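Local coordinates for protein glutamate receptor 1 (Adineta vaga, PDB 4IO2) that binds glutamate in its extracellular ligand-binding domain and, as a member of the ionotropic glutamate receptor family, probably gates an ion channel, at residues S17-I22 with K240-K245; R108-K113 with S177-G182; I135-A140 with R154-L159. All coordinates share one frame; numbering follows the deposited sequence.

Interaction 1 of 3, residues S17-I22 with K240-K245; sequences SVPFTI and KWFQTK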
loop_
_atom_site.group_PDB
_atom_site.type_symbol
_atom_site.label_atom_id
_atom_site.label_comp_id
_atom_site.label_asym_id
_atom_site.label_seq_id
_atom_site.Cartn_x
_atom_site.Cartn_y
_atom_site.Cartn_z
ATOM N N SER A 17 -8.100 -15.644 -12.303
ATOM C CA SER A 17 -8.522 -15.409 -10.926
ATOM C C SER A 17 -9.758 -14.519 -10.979
ATOM O O SER A 17 -9.633 -13.324 -11.233
ATOM C CB SER A 17 -7.449 -14.698 -10.134
ATOM O OG SER A 17 -7.881 -14.574 -8.804
ATOM N N VAL A 18 -10.950 -15.073 -10.779
ATOM C CA VAL A 18 -12.145 -14.275 -10.826
ATOM C C VAL A 18 -12.227 -13.359 -9.645
ATOM O O VAL A 18 -11.944 -13.762 -8.533
ATOM C CB VAL A 18 -13.451 -15.116 -10.988
ATOM C CG1 VAL A 18 -13.358 -16.016 -12.186
ATOM C CG2 VAL A 18 -13.791 -15.979 -9.731
ATOM N N PRO A 19 -12.650 -12.087 -9.859
ATOM C CA PRO A 19 -13.040 -11.348 -11.069
ATOM C C PRO A 19 -11.924 -10.418 -11.589
ATOM O O PRO A 19 -12.212 -9.456 -12.306
ATOM C CB PRO A 19 -14.235 -10.553 -10.565
ATOM C CG PRO A 19 -13.711 -10.082 -9.197
ATOM C CD PRO A 19 -12.909 -11.262 -8.662
ATOM N N PHE A 20 -10.669 -10.702 -11.232
ATOM C CA PHE A 20 -9.518 -10.002 -11.795
ATOM C C PHE A 20 -9.336 -10.357 -13.261
ATOM O O PHE A 20 -9.293 -9.446 -14.123
ATOM C CB PHE A 20 -8.255 -10.329 -11.003
ATOM C CG PHE A 20 -8.097 -9.521 -9.717
ATOM C CD1 PHE A 20 -7.881 -8.160 -9.782
ATOM C CD2 PHE A 20 -8.230 -10.112 -8.479
ATOM C CE1 PHE A 20 -7.724 -7.406 -8.610
ATOM C CE2 PHE A 20 -8.083 -9.383 -7.294
ATOM C CZ PHE A 20 -7.834 -8.031 -7.375
ATOM N N THR A 21 -9.212 -11.658 -13.550
ATOM C CA THR A 21 -9.020 -12.163 -14.881
ATOM C C THR A 21 -9.932 -13.367 -15.023
ATOM O O THR A 21 -9.713 -14.410 -14.420
ATOM C CB THR A 21 -7.529 -12.521 -15.178
ATOM O OG1 THR A 21 -6.781 -11.303 -15.146
ATOM C CG2 THR A 21 -7.365 -13.191 -16.530
ATOM N N ILE A 22 -10.970 -13.169 -15.827
ATOM C CA ILE A 22 -12.039 -14.135 -16.004
ATOM C C ILE A 22 -11.898 -14.741 -17.388
ATOM O O ILE A 22 -11.863 -14.016 -18.369
ATOM C CB ILE A 22 -13.400 -13.449 -15.928
ATOM C CG1 ILE A 22 -13.551 -12.709 -14.583
ATOM C CG2 ILE A 22 -14.516 -14.483 -16.104
ATOM C CD1 ILE A 22 -14.700 -11.661 -14.574
ATOM N N LYS A 240 -16.693 -1.766 -9.537
ATOM C CA LYS A 240 -17.340 -2.404 -10.693
ATOM C C LYS A 240 -17.287 -3.934 -10.623
ATOM O O LYS A 240 -18.267 -4.613 -10.869
ATOM C CB LYS A 240 -16.692 -1.930 -12.003
ATOM C CG LYS A 240 -17.180 -2.645 -13.250
ATOM C CD LYS A 240 -16.508 -2.140 -14.522
ATOM C CE LYS A 240 -16.958 -2.973 -15.716
ATOM N NZ LYS A 240 -16.274 -2.563 -16.979
ATOM N N TRP A 241 -16.116 -4.485 -10.312
ATOM C CA TRP A 241 -15.913 -5.919 -10.360
ATOM C C TRP A 241 -16.194 -6.638 -9.041
ATOM O O TRP A 241 -16.458 -7.837 -9.062
ATOM C CB TRP A 241 -14.485 -6.223 -10.864
ATOM C CG TRP A 241 -14.355 -5.838 -12.324
ATOM C CD1 TRP A 241 -13.805 -4.684 -12.852
ATOM C CD2 TRP A 241 -14.886 -6.568 -13.451
ATOM N NE1 TRP A 241 -13.934 -4.687 -14.216
ATOM C CE2 TRP A 241 -14.600 -5.811 -14.613
ATOM C CE3 TRP A 241 -15.552 -7.788 -13.584
ATOM C CZ2 TRP A 241 -14.946 -6.236 -15.885
ATOM C CZ3 TRP A 241 -15.927 -8.218 -14.863
ATOM C CH2 TRP A 241 -15.627 -7.430 -16.004
ATOM N N PHE A 242 -16.083 -5.956 -7.908
ATOM C CA PHE A 242 -16.133 -6.645 -6.609
ATOM C C PHE A 242 -17.358 -6.345 -5.764
ATOM O O PHE A 242 -17.650 -7.086 -4.823
ATOM C CB PHE A 242 -14.885 -6.347 -5.778
ATOM C CG PHE A 242 -13.624 -6.981 -6.343
ATOM C CD1 PHE A 242 -12.915 -6.342 -7.360
ATOM C CD2 PHE A 242 -13.194 -8.226 -5.903
ATOM C CE1 PHE A 242 -11.755 -6.939 -7.883
ATOM C CE2 PHE A 242 -12.030 -8.822 -6.418
ATOM C CZ PHE A 242 -11.339 -8.170 -7.426
ATOM N N GLN A 243 -18.153 -5.340 -6.101
ATOM C CA GLN A 243 -19.356 -5.064 -5.277
ATOM C C GLN A 243 -20.484 -6.132 -5.231
ATOM O O GLN A 243 -21.317 -6.152 -4.350
ATOM C CB GLN A 243 -19.914 -3.683 -5.565
ATOM C CG GLN A 243 -19.293 -2.654 -4.646
ATOM C CD GLN A 243 -20.177 -1.407 -4.410
ATOM O OE1 GLN A 243 -21.221 -1.207 -5.060
ATOM N NE2 GLN A 243 -19.749 -0.566 -3.474
ATOM N N THR A 244 -20.486 -7.055 -6.143
ATOM C CA THR A 244 -21.601 -7.959 -6.276
ATOM C C THR A 244 -21.711 -8.954 -5.107
ATOM O O THR A 244 -20.705 -9.408 -4.575
ATOM C CB THR A 244 -21.358 -8.763 -7.591
ATOM O OG1 THR A 244 -20.982 -7.844 -8.647
ATOM C CG2 THR A 244 -22.644 -9.619 -7.989
ATOM N N LYS A 245 -22.941 -9.322 -4.751
ATOM C CA LYS A 245 -23.207 -10.341 -3.744
ATOM C C LYS A 245 -24.471 -11.111 -4.117
ATOM O O LYS A 245 -25.573 -10.689 -3.775
ATOM C CB LYS A 245 -23.373 -9.669 -2.386
ATOM C CG LYS A 245 -23.509 -10.561 -1.213
ATOM C CD LYS A 245 -23.269 -9.731 0.065
ATOM C CE LYS A 245 -22.241 -8.605 -0.157
ATOM N NZ LYS A 245 -21.844 -7.927 1.110
#

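Interaction 2 of 3, residues R108-K113 with S177-G182; sequences RILMRK and SFMDIG. With GLU (glutamic acid), chain E.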
loop_
_atom_site.group_PDB
_atom_site.type_symbol
_atom_site.label_atom_id
_atom_site.label_comp_id
_atom_site.label_asym_id
_atom_site.label_seq_id
_atom_site.Cartn_x
_atom_site.Cartn_y
_atom_site.Cartn_z
ATOM N N ARG A 108 -7.434 -13.874 4.530
ATOM C CA ARG A 108 -8.403 -14.391 5.472
ATOM C C ARG A 108 -8.382 -15.885 5.508
ATOM O O ARG A 108 -7.888 -16.531 4.610
ATOM C CB ARG A 108 -9.809 -13.871 5.183
ATOM C CG ARG A 108 -9.854 -12.329 5.424
ATOM C CD ARG A 108 -11.110 -11.765 5.906
ATOM N NE ARG A 108 -11.560 -12.371 7.141
ATOM C CZ ARG A 108 -12.815 -12.282 7.518
ATOM N NH1 ARG A 108 -13.681 -11.645 6.709
ATOM N NH2 ARG A 108 -13.204 -12.863 8.641
ATOM N N ILE A 109 -8.870 -16.431 6.618
ATOM C CA ILE A 109 -9.085 -17.845 6.732
ATOM C C ILE A 109 -10.421 -18.247 6.068
ATOM O O ILE A 109 -11.462 -17.683 6.390
ATOM C CB ILE A 109 -9.084 -18.257 8.198
ATOM C CG1 ILE A 109 -7.736 -17.914 8.862
ATOM C CG2 ILE A 109 -9.404 -19.762 8.305
ATOM C CD1 ILE A 109 -7.724 -17.963 10.386
ATOM N N LEU A 110 -10.348 -19.217 5.147
ATOM C CA LEU A 110 -11.492 -19.783 4.379
ATOM C C LEU A 110 -11.841 -21.138 4.985
ATOM O O LEU A 110 -10.966 -21.950 5.218
ATOM C CB LEU A 110 -11.081 -19.965 2.904
ATOM C CG LEU A 110 -12.144 -20.534 1.950
ATOM C CD1 LEU A 110 -13.264 -19.578 1.757
ATOM C CD2 LEU A 110 -11.521 -20.889 0.564
ATOM N N MET A 111 -13.141 -21.405 5.117
ATOM C CA MET A 111 -13.593 -22.651 5.747
ATOM C C MET A 111 -15.033 -22.937 5.353
ATOM O O MET A 111 -15.707 -22.072 4.794
ATOM C CB MET A 111 -13.521 -22.506 7.266
ATOM C CG MET A 111 -14.505 -21.490 7.886
ATOM S SD MET A 111 -14.350 -21.437 9.701
ATOM C CE MET A 111 -15.870 -20.633 10.201
ATOM N N ARG A 112 -15.519 -24.142 5.650
ATOM C CA ARG A 112 -16.941 -24.442 5.517
ATOM C C ARG A 112 -17.749 -23.652 6.516
ATOM O O ARG A 112 -17.334 -23.484 7.687
ATOM C CB ARG A 112 -17.201 -25.913 5.813
ATOM C CG ARG A 112 -16.619 -26.874 4.801
ATOM C CD ARG A 112 -16.916 -28.344 5.259
ATOM N NE ARG A 112 -16.377 -28.642 6.603
ATOM C CZ ARG A 112 -15.108 -28.968 6.874
ATOM N NH1 ARG A 112 -14.208 -29.038 5.888
ATOM N NH2 ARG A 112 -14.719 -29.189 8.137
ATOM N N LYS A 113 -18.927 -23.211 6.086
ATOM C CA LYS A 113 -19.889 -22.645 7.036
ATOM C C LYS A 113 -20.099 -23.559 8.234
ATOM O O LYS A 113 -20.191 -24.763 8.062
ATOM C CB LYS A 113 -21.212 -22.336 6.347
ATOM C CG LYS A 113 -21.141 -21.045 5.648
ATOM C CD LYS A 113 -22.499 -20.551 5.206
ATOM C CE LYS A 113 -22.382 -19.172 4.593
ATOM N NZ LYS A 113 -23.692 -18.700 4.035
ATOM N N SER A 177 -8.263 -23.070 4.732
ATOM C CA SER A 177 -7.138 -22.615 3.905
ATOM C C SER A 177 -7.024 -21.099 4.068
ATOM O O SER A 177 -7.745 -20.503 4.890
ATOM C CB SER A 177 -7.352 -23.003 2.443
ATOM O OG SER A 177 -6.164 -22.767 1.668
ATOM N N PHE A 178 -6.073 -20.476 3.342
ATOM C CA PHE A 178 -5.877 -19.025 3.361
ATOM C C PHE A 178 -6.194 -18.523 1.961
ATOM O O PHE A 178 -5.930 -19.215 0.962
ATOM C CB PHE A 178 -4.400 -18.665 3.596
ATOM C CG PHE A 178 -3.808 -19.111 4.914
ATOM C CD1 PHE A 178 -4.604 -19.454 5.985
ATOM C CD2 PHE A 178 -2.425 -19.168 5.066
ATOM C CE1 PHE A 178 -4.036 -19.854 7.178
ATOM C CE2 PHE A 178 -1.856 -19.535 6.256
ATOM C CZ PHE A 178 -2.669 -19.891 7.311
ATOM N N MET A 179 -6.726 -17.322 1.883
ATOM C CA MET A 179 -7.074 -16.710 0.595
ATOM C C MET A 179 -7.059 -15.204 0.725
ATOM O O MET A 179 -7.434 -14.656 1.746
ATOM C CB MET A 179 -8.422 -17.221 0.136
ATOM C CG MET A 179 -8.778 -16.794 -1.252
ATOM S SD MET A 179 -10.343 -17.615 -1.779
ATOM C CE MET A 179 -10.447 -17.002 -3.479
ATOM N N ASP A 180 -6.539 -14.524 -0.286
ATOM C CA ASP A 180 -6.594 -13.069 -0.327
ATOM C C ASP A 180 -8.014 -12.578 -0.108
ATOM O O ASP A 180 -8.970 -13.147 -0.629
ATOM C CB ASP A 180 -6.156 -12.548 -1.677
ATOM C CG ASP A 180 -4.678 -12.726 -1.968
ATOM O OD1 ASP A 180 -3.854 -12.847 -1.011
ATOM O OD2 ASP A 180 -4.381 -12.668 -3.184
ATOM N N ILE A 181 -8.146 -11.461 0.593
ATOM C CA ILE A 181 -9.463 -11.013 1.019
ATOM C C ILE A 181 -10.381 -10.612 -0.128
ATOM O O ILE A 181 -11.587 -10.884 -0.068
ATOM C CB ILE A 181 -9.338 -9.842 2.049
ATOM C CG1 ILE A 181 -10.682 -9.503 2.680
ATOM C CG2 ILE A 181 -8.657 -8.592 1.428
ATOM C CD1 ILE A 181 -10.532 -8.518 3.851
ATOM N N GLY A 182 -9.884 -9.934 -1.145
ATOM C CA GLY A 182 -10.797 -9.479 -2.192
ATOM C C GLY A 182 -11.457 -10.580 -2.984
ATOM O O GLY A 182 -12.671 -10.615 -3.126
HETATM N N GLU E . -1.874 -13.005 -4.281
HETATM C CA GLU E . -1.363 -14.359 -4.051
HETATM C C GLU E . 0.092 -14.458 -4.505
HETATM O O GLU E . 0.570 -13.539 -5.218
HETATM C CB GLU E . -2.187 -15.430 -4.771
HETATM C CG GLU E . -3.681 -15.477 -4.431
HETATM C CD GLU E . -4.024 -15.968 -3.025
HETATM O OE1 GLU E . -3.121 -16.414 -2.320
HETATM O OE2 GLU E . -5.233 -15.969 -2.670
HETATM O OXT GLU E . 0.768 -15.448 -4.138
#

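Interaction 3 of 3, residues I135-A140 with R154-L159; sequences IRIGTA and RNFYPL. With GLU (glutamic acid), chain E.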
loop_
_atom_site.group_PDB
_atom_site.type_symbol
_atom_site.label_atom_id
_atom_site.label_comp_id
_atom_site.label_asym_id
_atom_site.label_seq_id
_atom_site.Cartn_x
_atom_site.Cartn_y
_atom_site.Cartn_z
ATOM N N ILE A 135 -2.863 -25.466 1.885
ATOM C CA ILE A 135 -2.165 -24.306 1.362
ATOM C C ILE A 135 -1.844 -24.501 -0.120
ATOM O O ILE A 135 -1.268 -25.485 -0.508
ATOM C CB ILE A 135 -0.860 -24.035 2.155
ATOM C CG1 ILE A 135 -1.130 -23.690 3.642
ATOM C CG2 ILE A 135 -0.021 -22.926 1.450
ATOM C CD1 ILE A 135 -1.696 -22.359 3.940
ATOM N N ARG A 136 -2.223 -23.526 -0.948
ATOM C CA ARG A 136 -1.843 -23.511 -2.361
ATOM C C ARG A 136 -0.356 -23.213 -2.545
ATOM O O ARG A 136 0.164 -22.153 -2.171
ATOM C CB ARG A 136 -2.689 -22.508 -3.135
ATOM C CG ARG A 136 -4.141 -22.917 -3.274
ATOM C CD ARG A 136 -4.982 -21.765 -3.805
ATOM N NE ARG A 136 -5.154 -20.747 -2.753
ATOM C CZ ARG A 136 -5.339 -19.464 -2.929
ATOM N NH1 ARG A 136 -5.295 -18.948 -4.170
ATOM N NH2 ARG A 136 -5.575 -18.686 -1.889
ATOM N N ILE A 137 0.334 -24.188 -3.104
ATOM C CA ILE A 137 1.751 -24.060 -3.375
ATOM C C ILE A 137 2.026 -22.831 -4.265
ATOM O O ILE A 137 1.285 -22.533 -5.194
ATOM C CB ILE A 137 2.235 -25.378 -4.046
ATOM C CG1 ILE A 137 2.127 -26.595 -3.100
ATOM C CG2 ILE A 137 3.605 -25.200 -4.626
ATOM C CD1 ILE A 137 3.025 -26.547 -1.944
ATOM N N GLY A 138 3.099 -22.113 -3.975
ATOM C CA GLY A 138 3.525 -20.992 -4.815
ATOM C C GLY A 138 2.739 -19.724 -4.602
ATOM O O GLY A 138 2.805 -18.807 -5.395
ATOM N N THR A 139 1.956 -19.674 -3.544
ATOM C CA THR A 139 1.311 -18.451 -3.125
ATOM C C THR A 139 2.105 -17.833 -1.952
ATOM O O THR A 139 2.871 -18.504 -1.238
ATOM C CB THR A 139 -0.170 -18.638 -2.698
ATOM O OG1 THR A 139 -0.243 -19.497 -1.550
ATOM C CG2 THR A 139 -1.004 -19.224 -3.808
ATOM N N ALA A 140 1.866 -16.560 -1.731
ATOM C CA ALA A 140 2.480 -15.887 -0.603
ATOM C C ALA A 140 2.040 -16.532 0.712
ATOM O O ALA A 140 2.785 -16.513 1.677
ATOM C CB ALA A 140 2.145 -14.375 -0.651
ATOM N N ARG A 154 7.376 -28.253 5.995
ATOM C CA ARG A 154 6.435 -28.300 4.888
ATOM C C ARG A 154 5.353 -29.372 5.089
ATOM O O ARG A 154 5.293 -30.371 4.359
ATOM C CB ARG A 154 7.201 -28.502 3.601
ATOM C CG ARG A 154 8.250 -27.388 3.373
ATOM C CD ARG A 154 9.059 -27.613 2.094
ATOM N NE ARG A 154 10.175 -26.684 1.992
ATOM C CZ ARG A 154 10.065 -25.475 1.475
ATOM N NH1 ARG A 154 8.908 -25.092 0.963
ATOM N NH2 ARG A 154 11.124 -24.656 1.428
ATOM N N ASN A 155 4.501 -29.123 6.078
ATOM C CA ASN A 155 3.593 -30.128 6.611
ATOM C C ASN A 155 2.124 -29.697 6.531
ATOM O O ASN A 155 1.243 -30.286 7.145
ATOM C CB ASN A 155 3.962 -30.503 8.043
ATOM C CG ASN A 155 3.898 -29.328 8.988
ATOM O OD1 ASN A 155 3.392 -28.259 8.647
ATOM N ND2 ASN A 155 4.426 -29.509 10.184
ATOM N N PHE A 156 1.835 -28.658 5.752
ATOM C CA PHE A 156 0.449 -28.355 5.383
ATOM C C PHE A 156 -0.052 -29.389 4.381
ATOM O O PHE A 156 0.735 -30.099 3.838
ATOM C CB PHE A 156 0.353 -26.974 4.776
ATOM C CG PHE A 156 1.291 -26.734 3.627
ATOM C CD1 PHE A 156 0.927 -27.079 2.351
ATOM C CD2 PHE A 156 2.475 -26.102 3.831
ATOM C CE1 PHE A 156 1.765 -26.762 1.266
ATOM C CE2 PHE A 156 3.331 -25.821 2.762
ATOM C CZ PHE A 156 3.002 -26.183 1.508
ATOM N N TYR A 157 -1.373 -29.436 4.127
ATOM C CA TYR A 157 -1.933 -30.213 2.998
ATOM C C TYR A 157 -1.763 -29.417 1.696
ATOM O O TYR A 157 -2.280 -28.313 1.594
ATOM C CB TYR A 157 -3.445 -30.465 3.229
ATOM C CG TYR A 157 -4.060 -31.390 2.212
ATOM C CD1 TYR A 157 -4.632 -30.901 1.060
ATOM C CD2 TYR A 157 -4.147 -32.753 2.449
ATOM C CE1 TYR A 157 -5.193 -31.731 0.128
ATOM C CE2 TYR A 157 -4.710 -33.604 1.507
ATOM C CZ TYR A 157 -5.253 -33.086 0.376
ATOM O OH TYR A 157 -5.835 -33.934 -0.532
ATOM N N PRO A 158 -1.052 -29.998 0.704
ATOM C CA PRO A 158 -0.698 -29.176 -0.491
ATOM C C PRO A 158 -1.859 -29.057 -1.487
ATOM O O PRO A 158 -2.550 -30.042 -1.754
ATOM C CB PRO A 158 0.467 -29.945 -1.095
ATOM C CG PRO A 158 0.155 -31.444 -0.669
ATOM C CD PRO A 158 -0.413 -31.337 0.724
ATOM N N LEU A 159 -2.083 -27.866 -2.029
ATOM C CA LEU A 159 -3.155 -27.635 -3.017
ATOM C C LEU A 159 -2.550 -27.054 -4.299
ATOM O O LEU A 159 -1.690 -26.166 -4.237
ATOM C CB LEU A 159 -4.199 -26.685 -2.472
ATOM C CG LEU A 159 -4.859 -27.106 -1.141
ATOM C CD1 LEU A 159 -5.510 -25.868 -0.462
ATOM C CD2 LEU A 159 -5.820 -28.264 -1.381
HETATM N N GLU E . -1.874 -13.005 -4.281
HETATM C CA GLU E . -1.363 -14.359 -4.051
HETATM C C GLU E . 0.092 -14.458 -4.505
HETATM O O GLU E . 0.570 -13.539 -5.218
HETATM C CB GLU E . -2.187 -15.430 -4.771
HETATM C CG GLU E . -3.681 -15.477 -4.431
HETATM C CD GLU E . -4.024 -15.968 -3.025
HETATM O OE1 GLU E . -3.121 -16.414 -2.320
HETATM O OE2 GLU E . -5.233 -15.969 -2.670
HETATM O OXT GLU E . 0.768 -15.448 -4.138
HETATM O O HOH W 1 -0.744 -24.152 -6.100
#

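Interaction 1 of 3, residues S17-I22 with K240-K245
Pro19 lays its ring over one face of Phe242, its CG 3.6 Å from the centroid of that ring and 19° off the ring normal, which makes a CH-pi contact. The adjacent Pro19 CD sits nearer the rim, 3.4 Å from Phe242 CE2. Phe242 also meets Phe20: its CZ stands over one face of the Phe20 ring, off-centre, 3.5 Å from Phe20 CE2. The two rings form a T-shaped pair with centroids 4.9 Å apart and planes at 62°, Phe242 supplying the edge and Phe20 the face. With CG anti to its carbonyl carbon (chi1 -69°), the Phe242 ring swings from the last part of helix 233-242 into the loop between strands 9-14 and 22-25. This loop of the ligand-binding domain is shaped by a cis peptide bond before Pro19 and by a classic beta bulge, in which Phe20 and Thr21 both face Ser17. Phe20 also touches Asp85, a glutamate-binding residue, and packs edge-to-face with Tyr40, which places Phe20 in the second shell of the agonist pocket, its side chain about 8 Å from the bound glutamate. Pro19 CG also lies 3.6 Å from Trp241 O. The indole of Trp241 meets the tip of Ile22 at a slant, CZ3 lying 3.7 Å from Ile22 CD1, while its NE1 is hydrogen-bonded to Asp43.

Interaction 2 of 3, residues R108-K113 with S177-G182
Ser177 and Leu110 open the ladder as an antiparallel hydrogen-bonded pair: Leu110 N donates to Ser177 O at 2.9 Å, and Ser177 N returns a bond to Leu110 O at 3.0 Å. The hydroxyl of Ser177 turns elsewhere, to the carbonyl of Gly134. Phe178 faces Ile109 as a non-hydrogen-bonded pair, and its CA makes a CA-H...O contact of 3.4 Å with Arg108 O; its ring packs edge-to-face with Phe202. At Met179 the paired bonding resumes. Arg108 N reaches Met179 O in a nearly straight bond (2.9 Å, 173°), and Met179 N donates to Arg108 O. The fully extended Met179 side chain, with CG anti to its backbone N (chi1 -172°), runs alongside Leu110 and brings SD to 4.2 Å from Leu110 CD2, both packed against helix 162-170. Asp180 turns from the ladder to the agonist: its N points at OE2 of the bound glutamate (3.1 Å, 177°), and its OD2 accepts from the ligand N at 2.8 Å. Asn105 holds the other carboxylate oxygen, OD1, which helps fix the rotation of the group. Ile181 then slants across the aliphatic part of Arg108, CD1 to CD 3.9 Å. A strand end passing directly into a helix, with the junction residue gripping the ligand amino group, is characteristic of the agonist site in the ionotropic glutamate receptor ligand-binding domain.

Interaction 3 of 3, residues I135-A140 with R154-L159
Strands 134-136 and 157-159 run parallel, joined by bonds from Ile135 N to Tyr157 O (2.9 Å), from Leu159 N to Ile135 O and from Ile137 N to Leu159 O, with a CA-H...O contact from Arg136 CA to Leu159 O. A water bridges the carbonyls of Ile137 and Leu159, donating to both. Phe156 is wedged against two isoleucines: CB of Ile135 lies over one face of its ring, 3.9 Å from the centroid and 25° off the normal, in a CH-pi contact, while CD1 of Ile137 meets the ring edge in plane, 3.5 Å from CE1. The Arg136 side chain passes Leu159 at a slant, Arg136 CG 3.9 Å from Leu159 CB. Beyond that the arginine chain bends at chi3 (-73°), which turns the guanidinium toward the agonist. OE2 of the bound glutamate lies at the guanidinium edge, in its plane, and takes a bond from NH2 at 2.8 Å; the same nitrogen also donates to Phe178 O, so two acceptors help hold the guanidinium in place. Thr139 CG2 lies over the rim of one guanidinium face. Putting a leucine in place of Arg136 would probably cost the side-chain carboxylate of the ligand this charged partner and the Phe178 carbonyl this donor.

Past the strand, a type II turn runs from Arg136 to Thr139, with Gly138 at its positive-phi position (79°). Thr139 OG1 fastens the turn by donating to Arg136 O at 2.8 Å, and Ala140 N donates to ligand OXT at 2.9 Å. The two strands and helix 140-148 between them form a beta-alpha-beta crossover whose first strand end and following turn bind both carboxylates of the ligand, within the periplasmic-binding-protein fold of glutamate receptor ligand-binding domains.

From the N terminus, the chain first passes the loop 17-22, which finds its partner only 218 residues later, near the C terminus, so interaction 1 closes a loop that encloses almost the whole domain. Within it, interaction 2 joins strand 103-112 to strand 177-180, and within that again lies interaction 3, the short parallel strand pair. The three nest and none cross. Interactions 2 and 3 meet where Phe178 packs on Ile135 and Ser177 lies by Leu159, and both reach the bound glutamate. Interaction 1 touches interaction 2 through Phe242 and Gly182, bringing the C-terminal helix 233-242 against helix 181-190, but stays about 7 Å, nearest atoms, from interaction 3.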